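Local structure of kojibiose phosphorylase (Gut metagenome, 6W0P) at residues Y75-N87 against A399-Q411. The protein is a family 65 glycoside phosphorylase, built from a beta-sandwich N-terminal domain, a helical catalytic domain and a small C-terminal domain. Residues are numbered along the deposited sequence; the frame is centred on the assembly and turned at random.
Sequences YLGIVKRTHFTIN and ATRNGKEACNLWQ
His-83 sets its CG between the backbone N and the carbonyl carbon (chi1 69°), which swings the imidazole into the 400-404 turn. Thr-82, with OG1 anti to the backbone N, reaches Ala-406. The contact joins the N-terminal family region to a loop of the central catalytic region of this GH65 enzyme. That turn combines an ST motif at Thr-400 with an Asx turn at Asn-402. NE2 of His-83 accepts two backbone N-H groups. Arg-401 N is 2.9 Å from His-83 NE2, modestly tilted from the ring plane. Asn-402 N, 3.1 Å from His-83 NE2, lies far out of that plane, at 38°. Water 3 bridges His-83 ND1 to Arg-81 O and Glu-405 O, donating to both carbonyl oxygens. The Asn-402 amide lies over one ring face, its plane turned 36° from the imidazole. Lys-404 O sits at the ring edge, 3.3 Å from His-83 CE1. Farther along, Val-79 CG2 packs against Glu-405 CG at 3.6 Å. Water 1 links Val-79 N to Cys-407 O, and water 2 links Val-79 O to Asn-408 ND2. Ile-78 CG1 lies 3.9 Å from Trp-410 CB, the two side chains side by side; the Trp-410 ring itself meets Tyr-576 of the second subunit edge-to-face. Between the histidine and valine sites, Thr-82 OG1 donates to Ala-406 O at 2.7 Å, slightly tilted from the carbonyl plane.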
ATOM      1  N   TYR A  75       2.788  -2.758 -10.219  1.00 59.00           N
ATOM      2  CA  TYR A  75       1.450  -3.365 -10.474  1.00 56.14           C
ATOM      3  C   TYR A  75       0.602  -2.409 -11.309  1.00 53.04           C
ATOM      4  O   TYR A  75       0.835  -1.182 -11.278  1.00 55.39           O
ATOM      5  CB  TYR A  75       0.747  -3.700  -9.158  1.00 55.82           C
ATOM      6  CG  TYR A  75       1.559  -4.567  -8.233  1.00 57.82           C
ATOM      7  CD1 TYR A  75       1.811  -5.899  -8.536  1.00 57.86           C
ATOM      8  CD2 TYR A  75       2.086  -4.057  -7.059  1.00 58.99           C
ATOM      9  CE1 TYR A  75       2.556  -6.703  -7.693  1.00 58.89           C
ATOM     10  CE2 TYR A  75       2.826  -4.851  -6.199  1.00 61.35           C
ATOM     11  CZ  TYR A  75       3.067  -6.176  -6.521  1.00 62.54           C
ATOM     12  OH  TYR A  75       3.796  -6.965  -5.676  1.00 67.70           O
ATOM     13  N   LEU A  76      -0.367  -2.974 -12.026  1.00 49.23           N
ATOM     14  CA  LEU A  76      -1.316  -2.225 -12.885  1.00 45.43           C
ATOM     15  C   LEU A  76      -2.615  -1.952 -12.109  1.00 41.60           C
ATOM     16  O   LEU A  76      -2.898  -2.691 -11.124  1.00 38.45           O
ATOM     17  CB  LEU A  76      -1.564  -3.051 -14.145  1.00 46.41           C
ATOM     18  CG  LEU A  76      -0.330  -3.249 -15.031  1.00 49.02           C
ATOM     19  CD1 LEU A  76      -0.622  -4.238 -16.155  1.00 49.13           C
ATOM     20  CD2 LEU A  76       0.166  -1.923 -15.611  1.00 48.79           C
ATOM     21  N   GLY A  77      -3.346  -0.912 -12.533  1.00 38.72           N
ATOM     22  CA  GLY A  77      -4.642  -0.486 -11.970  1.00 37.91           C
ATOM     23  C   GLY A  77      -4.488   0.377 -10.724  1.00 36.47           C
ATOM     24  O   GLY A  77      -5.496   0.867 -10.235  1.00 34.95           O
ATOM     25  N   ILE A  78      -3.256   0.612 -10.283  1.00 36.34           N
ATOM     26  CA  ILE A  78      -2.942   1.495  -9.132  1.00 37.26           C
ATOM     27  C   ILE A  78      -2.536   2.872  -9.652  1.00 37.46           C
ATOM     28  O   ILE A  78      -1.619   2.977 -10.522  1.00 36.81           O
ATOM     29  CB  ILE A  78      -1.866   0.845  -8.245  1.00 38.79           C
ATOM     30  CG1 ILE A  78      -2.433  -0.401  -7.547  1.00 39.55           C
ATOM     31  CG2 ILE A  78      -1.306   1.862  -7.257  1.00 39.31           C
ATOM     32  CD1 ILE A  78      -1.428  -1.150  -6.695  1.00 41.49           C
ATOM     33  N   VAL A  79      -3.134   3.910  -9.077  1.00 37.41           N
ATOM     34  CA  VAL A  79      -2.898   5.305  -9.534  1.00 39.23           C
ATOM     35  C   VAL A  79      -1.455   5.707  -9.218  1.00 39.74           C
ATOM     36  O   VAL A  79      -1.016   5.539  -8.064  1.00 40.14           O
ATOM     37  CB  VAL A  79      -3.944   6.268  -8.955  1.00 38.91           C
ATOM     38  CG1 VAL A  79      -3.678   7.698  -9.405  1.00 39.72           C
ATOM     39  CG2 VAL A  79      -5.335   5.825  -9.382  1.00 38.49           C
ATOM     40  N   LYS A  80      -0.734   6.143 -10.247  1.00 41.02           N
ATOM     41  CA  LYS A  80       0.692   6.560 -10.177  1.00 43.05           C
ATOM     42  C   LYS A  80       0.738   8.074  -9.989  1.00 43.11           C
ATOM     43  O   LYS A  80       1.695   8.551  -9.397  1.00 44.27           O
ATOM     44  CB  LYS A  80       1.444   6.160 -11.453  1.00 45.20           C
ATOM     45  CG  LYS A  80       1.450   4.668 -11.784  1.00 46.46           C
ATOM     46  CD  LYS A  80       2.541   4.282 -12.783  1.00 47.49           C
ATOM     47  CE  LYS A  80       2.675   2.789 -13.000  1.00 47.53           C
ATOM     48  NZ  LYS A  80       4.009   2.432 -13.543  1.00 47.39           N
ATOM     49  N   ARG A  81      -0.288   8.788 -10.454  1.00 44.32           N
ATOM     50  CA  ARG A  81      -0.309  10.272 -10.490  1.00 46.27           C
ATOM     51  C   ARG A  81      -1.720  10.792 -10.148  1.00 42.22           C
ATOM     52  O   ARG A  81      -2.605  10.797 -11.023  1.00 39.65           O
ATOM     53  CB  ARG A  81       0.250  10.689 -11.853  1.00 51.51           C
ATOM     54  CG  ARG A  81       0.363  12.188 -12.071  1.00 56.44           C
ATOM     55  CD  ARG A  81       0.735  12.490 -13.516  1.00 61.41           C
ATOM     56  NE  ARG A  81       1.768  11.603 -14.039  1.00 65.31           N
ATOM     57  CZ  ARG A  81       1.826  11.149 -15.296  1.00 68.58           C
ATOM     58  NH1 ARG A  81       0.898  11.484 -16.179  1.00 70.37           N
ATOM     59  NH2 ARG A  81       2.808  10.340 -15.662  1.00 68.20           N
ATOM     60  N   THR A  82      -1.906  11.226  -8.901  1.00 39.61           N
ATOM     61  CA  THR A  82      -3.167  11.823  -8.403  1.00 38.85           C
ATOM     62  C   THR A  82      -3.349  13.191  -9.062  1.00 37.44           C
ATOM     63  O   THR A  82      -2.391  13.703  -9.685  1.00 36.80           O
ATOM     64  CB  THR A  82      -3.179  11.905  -6.870  1.00 39.27           C
ATOM     65  OG1 THR A  82      -4.534  12.130  -6.468  1.00 39.15           O
ATOM     66  CG2 THR A  82      -2.268  12.991  -6.326  1.00 39.20           C
ATOM     67  N   HIS A  83      -4.546  13.760  -8.965  1.00 35.52           N
ATOM     68  CA  HIS A  83      -4.801  15.146  -9.433  1.00 35.13           C
ATOM     69  C   HIS A  83      -5.620  15.863  -8.373  1.00 34.50           C
ATOM     70  O   HIS A  83      -6.159  15.180  -7.475  1.00 33.76           O
ATOM     71  CB  HIS A  83      -5.430  15.156 -10.826  1.00 35.01           C
ATOM     72  CG  HIS A  83      -6.816  14.625 -10.836  1.00 34.23           C
ATOM     73  ND1 HIS A  83      -7.087  13.283 -10.937  1.00 33.97           N
ATOM     74  CD2 HIS A  83      -8.002  15.253 -10.753  1.00 34.07           C
ATOM     75  CE1 HIS A  83      -8.385  13.107 -10.935  1.00 34.11           C
ATOM     76  NE2 HIS A  83      -8.969  14.301 -10.800  1.00 33.61           N
ATOM     77  N   PHE A  84      -5.645  17.191  -8.459  1.00 34.69           N
ATOM     78  CA  PHE A  84      -6.203  18.085  -7.411  1.00 34.74           C
ATOM     79  C   PHE A  84      -6.561  19.445  -8.026  1.00 34.58           C
ATOM     80  O   PHE A  84      -5.868  19.875  -8.969  1.00 35.03           O
ATOM     81  CB  PHE A  84      -5.204  18.186  -6.251  1.00 34.50           C
ATOM     82  CG  PHE A  84      -3.757  18.260  -6.673  1.00 34.67           C
ATOM     83  CD1 PHE A  84      -3.196  19.460  -7.082  1.00 35.00           C
ATOM     84  CD2 PHE A  84      -2.958  17.128  -6.670  1.00 34.70           C
ATOM     85  CE1 PHE A  84      -1.870  19.527  -7.487  1.00 35.54           C
ATOM     86  CE2 PHE A  84      -1.634  17.195  -7.077  1.00 35.10           C
ATOM     87  CZ  PHE A  84      -1.096  18.392  -7.499  1.00 35.61           C
ATOM     88  N   THR A  85      -7.620  20.068  -7.497  1.00 34.19           N
ATOM     89  CA  THR A  85      -8.047  21.479  -7.727  1.00 33.73           C
ATOM     90  C   THR A  85      -6.966  22.387  -7.147  1.00 33.49           C
ATOM     91  O   THR A  85      -6.576  22.154  -6.002  1.00 32.58           O
ATOM     92  CB  THR A  85      -9.420  21.727  -7.094  1.00 34.20           C
ATOM     93  OG1 THR A  85     -10.304  20.687  -7.509  1.00 34.43           O
ATOM     94  CG2 THR A  85     -10.054  23.042  -7.483  1.00 34.96           C
ATOM     95  N   ILE A  86      -6.459  23.344  -7.927  1.00 33.58           N
ATOM     96  CA  ILE A  86      -5.217  24.094  -7.561  1.00 33.33           C
ATOM     97  C   ILE A  86      -5.576  25.505  -7.076  1.00 32.59           C
ATOM     98  O   ILE A  86      -6.487  26.157  -7.623  1.00 31.47           O
ATOM     99  CB  ILE A  86      -4.199  24.105  -8.716  1.00 33.91           C
ATOM    100  CG1 ILE A  86      -4.832  24.562 -10.031  1.00 34.79           C
ATOM    101  CG2 ILE A  86      -3.540  22.743  -8.852  1.00 34.11           C
ATOM    102  CD1 ILE A  86      -3.847  24.799 -11.151  1.00 35.65           C
ATOM    103  N   ASN A  87      -4.884  25.939  -6.032  1.00 32.23           N
ATOM    104  CA  ASN A  87      -4.876  27.354  -5.608  1.00 32.04           C
ATOM    105  C   ASN A  87      -4.568  28.159  -6.870  1.00 32.81           C
ATOM    106  O   ASN A  87      -3.620  27.777  -7.640  1.00 31.90           O
ATOM    107  CB  ASN A  87      -3.877  27.577  -4.477  1.00 31.88           C
ATOM    108  CG  ASN A  87      -4.076  28.892  -3.760  1.00 31.93           C
ATOM    109  OD1 ASN A  87      -5.058  29.598  -4.022  1.00 31.08           O
ATOM    110  ND2 ASN A  87      -3.103  29.247  -2.918  1.00 31.55           N
ATOM    111  N   ALA A 399     -12.526   8.752  -6.023  1.00 30.60           N
ATOM    112  CA  ALA A 399     -12.187  10.179  -5.875  1.00 31.19           C
ATOM    113  C   ALA A 399     -11.698  10.727  -7.213  1.00 31.92           C
ATOM    114  O   ALA A 399     -10.778  10.115  -7.799  1.00 31.79           O
ATOM    115  CB  ALA A 399     -11.153  10.337  -4.794  1.00 31.79           C
ATOM    116  N   THR A 400     -12.267  11.856  -7.652  1.00 32.04           N
ATOM    117  CA  THR A 400     -11.904  12.501  -8.939  1.00 32.49           C
ATOM    118  C   THR A 400     -12.382  13.953  -8.980  1.00 31.92           C
ATOM    119  O   THR A 400     -13.408  14.271  -8.292  1.00 31.69           O
ATOM    120  CB  THR A 400     -12.493  11.700 -10.106  1.00 33.50           C
ATOM    121  OG1 THR A 400     -11.809  12.091 -11.290  1.00 33.85           O
ATOM    122  CG2 THR A 400     -13.982  11.904 -10.287  1.00 34.04           C
ATOM    123  N   ARG A 401     -11.655  14.793  -9.731  1.00 30.65           N
ATOM    124  CA  ARG A 401     -12.245  15.985 -10.377  1.00 30.60           C
ATOM    125  C   ARG A 401     -12.332  15.800 -11.898  1.00 30.72           C
ATOM    126  O   ARG A 401     -13.359  16.211 -12.463  1.00 30.41           O
ATOM    127  CB  ARG A 401     -11.507  17.274 -10.008  1.00 30.60           C
ATOM    128  CG  ARG A 401     -12.192  18.533 -10.533  1.00 30.38           C
ATOM    129  CD  ARG A 401     -13.616  18.729 -10.037  1.00 30.61           C
ATOM    130  NE  ARG A 401     -14.314  19.753 -10.799  1.00 30.67           N
ATOM    131  CZ  ARG A 401     -14.774  19.589 -12.039  1.00 31.21           C
ATOM    132  NH1 ARG A 401     -14.645  18.433 -12.667  1.00 31.56           N
ATOM    133  NH2 ARG A 401     -15.361  20.593 -12.659  1.00 31.71           N
ATOM    134  N   ASN A 402     -11.336  15.205 -12.559  1.00 31.35           N
ATOM    135  CA  ASN A 402     -11.283  15.218 -14.052  1.00 32.60           C
ATOM    136  C   ASN A 402     -11.928  13.952 -14.634  1.00 33.48           C
ATOM    137  O   ASN A 402     -12.027  13.885 -15.868  1.00 34.46           O
ATOM    138  CB  ASN A 402      -9.876  15.473 -14.598  1.00 32.76           C
ATOM    139  CG  ASN A 402      -8.981  14.254 -14.565  1.00 33.69           C
ATOM    140  OD1 ASN A 402      -9.352  13.253 -13.943  1.00 34.09           O
ATOM    141  ND2 ASN A 402      -7.805  14.343 -15.199  1.00 33.14           N
ATOM    142  N   GLY A 403     -12.396  13.025 -13.786  1.00 33.74           N
ATOM    143  CA  GLY A 403     -13.056  11.768 -14.189  1.00 33.34           C
ATOM    144  C   GLY A 403     -12.151  10.559 -14.002  1.00 33.36           C
ATOM    145  O   GLY A 403     -12.669   9.406 -13.958  1.00 33.76           O
ATOM    146  N   LYS A 404     -10.843  10.777 -13.927  1.00 33.37           N
ATOM    147  CA  LYS A 404      -9.862   9.689 -13.684  1.00 34.18           C
ATOM    148  C   LYS A 404      -9.802   9.386 -12.185  1.00 33.39           C
ATOM    149  O   LYS A 404     -10.028  10.309 -11.368  1.00 32.48           O
ATOM    150  CB  LYS A 404      -8.460  10.058 -14.175  1.00 34.97           C
ATOM    151  CG  LYS A 404      -8.364  10.245 -15.675  1.00 36.24           C
ATOM    152  CD  LYS A 404      -6.953  10.386 -16.156  1.00 37.30           C
ATOM    153  CE  LYS A 404      -6.895  10.432 -17.669  1.00 38.93           C
ATOM    154  NZ  LYS A 404      -5.719  11.210 -18.120  1.00 40.16           N
ATOM    155  N   GLU A 405      -9.449   8.151 -11.839  1.00 33.08           N
ATOM    156  CA  GLU A 405      -9.259   7.782 -10.419  1.00 32.94           C
ATOM    157  C   GLU A 405      -8.114   8.639  -9.858  1.00 32.83           C
ATOM    158  O   GLU A 405      -7.039   8.665 -10.462  1.00 32.54           O
ATOM    159  CB  GLU A 405      -9.015   6.283 -10.270  1.00 32.70           C
ATOM    160  CG  GLU A 405      -8.905   5.859  -8.822  1.00 32.41           C
ATOM    161  CD  GLU A 405     -10.164   6.153  -8.029  1.00 32.36           C
ATOM    162  OE1 GLU A 405     -11.119   5.372  -8.170  1.00 33.38           O
ATOM    163  OE2 GLU A 405     -10.198   7.171  -7.302  1.00 31.88           O
ATOM    164  N   ALA A 406      -8.352   9.330  -8.745  1.00 32.62           N
ATOM    165  CA  ALA A 406      -7.323  10.125  -8.034  1.00 33.02           C
ATOM    166  C   ALA A 406      -6.907   9.427  -6.733  1.00 33.13           C
ATOM    167  O   ALA A 406      -5.874   9.783  -6.168  1.00 34.57           O
ATOM    168  CB  ALA A 406      -7.828  11.525  -7.784  1.00 32.58           C
ATOM    169  N   CYS A 407      -7.688   8.471  -6.256  1.00 33.77           N
ATOM    170  CA  CYS A 407      -7.394   7.689  -5.035  1.00 33.35           C
ATOM    171  C   CYS A 407      -6.326   6.636  -5.352  1.00 34.36           C
ATOM    172  O   CYS A 407      -6.578   5.744  -6.195  1.00 34.14           O
ATOM    173  CB  CYS A 407      -8.651   7.010  -4.519  1.00 33.02           C
ATOM    174  SG  CYS A 407      -8.301   5.916  -3.126  1.00 31.65           S
ATOM    175  N   ASN A 408      -5.186   6.707  -4.671  1.00 35.80           N
ATOM    176  CA  ASN A 408      -4.016   5.831  -4.947  1.00 36.96           C
ATOM    177  C   ASN A 408      -3.971   4.695  -3.920  1.00 37.24           C
ATOM    178  O   ASN A 408      -2.942   3.950  -3.899  1.00 37.42           O
ATOM    179  CB  ASN A 408      -2.708   6.625  -5.028  1.00 37.88           C
ATOM    180  CG  ASN A 408      -2.263   7.224  -3.708  1.00 38.57           C
ATOM    181  OD1 ASN A 408      -2.860   6.961  -2.677  1.00 40.88           O
ATOM    182  ND2 ASN A 408      -1.221   8.034  -3.735  1.00 38.39           N
ATOM    183  N   LEU A 409      -5.024   4.550  -3.105  1.00 36.45           N
ATOM    184  CA  LEU A 409      -5.147   3.395  -2.175  1.00 36.03           C
ATOM    185  C   LEU A 409      -5.946   2.311  -2.898  1.00 34.08           C
ATOM    186  O   LEU A 409      -7.192   2.421  -2.967  1.00 32.07           O
ATOM    187  CB  LEU A 409      -5.803   3.817  -0.850  1.00 36.82           C
ATOM    188  CG  LEU A 409      -5.032   4.859  -0.024  1.00 39.00           C
ATOM    189  CD1 LEU A 409      -5.773   5.207   1.265  1.00 38.80           C
ATOM    190  CD2 LEU A 409      -3.624   4.376   0.311  1.00 39.46           C
ATOM    191  N   TRP A 410      -5.261   1.288  -3.403  1.00 32.61           N
ATOM    192  CA  TRP A 410      -5.922   0.152  -4.110  1.00 32.37           C
ATOM    193  C   TRP A 410      -7.067  -0.421  -3.247  1.00 30.88           C
ATOM    194  O   TRP A 410      -8.103  -0.771  -3.834  1.00 30.00           O
ATOM    195  CB  TRP A 410      -4.900  -0.921  -4.508  1.00 32.37           C
ATOM    196  CG  TRP A 410      -4.412  -1.728  -3.351  1.00 32.79           C
ATOM    197  CD1 TRP A 410      -3.280  -1.513  -2.620  1.00 32.97           C
ATOM    198  CD2 TRP A 410      -5.055  -2.873  -2.774  1.00 32.86           C
ATOM    199  NE1 TRP A 410      -3.189  -2.430  -1.613  1.00 33.17           N
ATOM    200  CE2 TRP A 410      -4.275  -3.264  -1.670  1.00 33.33           C
ATOM    201  CE3 TRP A 410      -6.218  -3.590  -3.070  1.00 33.81           C
ATOM    202  CZ2 TRP A 410      -4.598  -4.369  -0.891  1.00 33.47           C
ATOM    203  CZ3 TRP A 410      -6.562  -4.662  -2.279  1.00 34.52           C
ATOM    204  CH2 TRP A 410      -5.757  -5.042  -1.201  1.00 34.70           C
ATOM    205  N   GLN A 411      -6.869  -0.477  -1.919  1.00 29.79           N
ATOM    206  CA  GLN A 411      -7.799  -1.027  -0.901  1.00 30.00           C
ATOM    207  C   GLN A 411      -9.189  -0.401  -1.031  1.00 29.16           C
ATOM    208  O   GLN A 411     -10.108  -0.992  -0.454  1.00 29.10           O
ATOM    209  CB  GLN A 411      -7.390  -0.697   0.545  1.00 30.17           C
ATOM    210  CG  GLN A 411      -6.092  -1.308   1.014  1.00 30.84           C
ATOM    211  CD  GLN A 411      -4.947  -0.320   0.944  1.00 31.87           C
ATOM    212  OE1 GLN A 411      -4.741   0.354  -0.083  1.00 31.20           O
ATOM    213  NE2 GLN A 411      -4.173  -0.265   2.027  1.00 31.14           N
TER
HETATM  214  O   HOH W   1      -5.117   3.385  -7.054  1.00 35.14           O
HETATM  215  O   HOH W   2      -0.042   8.020  -6.601  1.00 42.83           O
HETATM  216  O   HOH W   3      -5.317  11.038 -10.984  1.00 33.34           O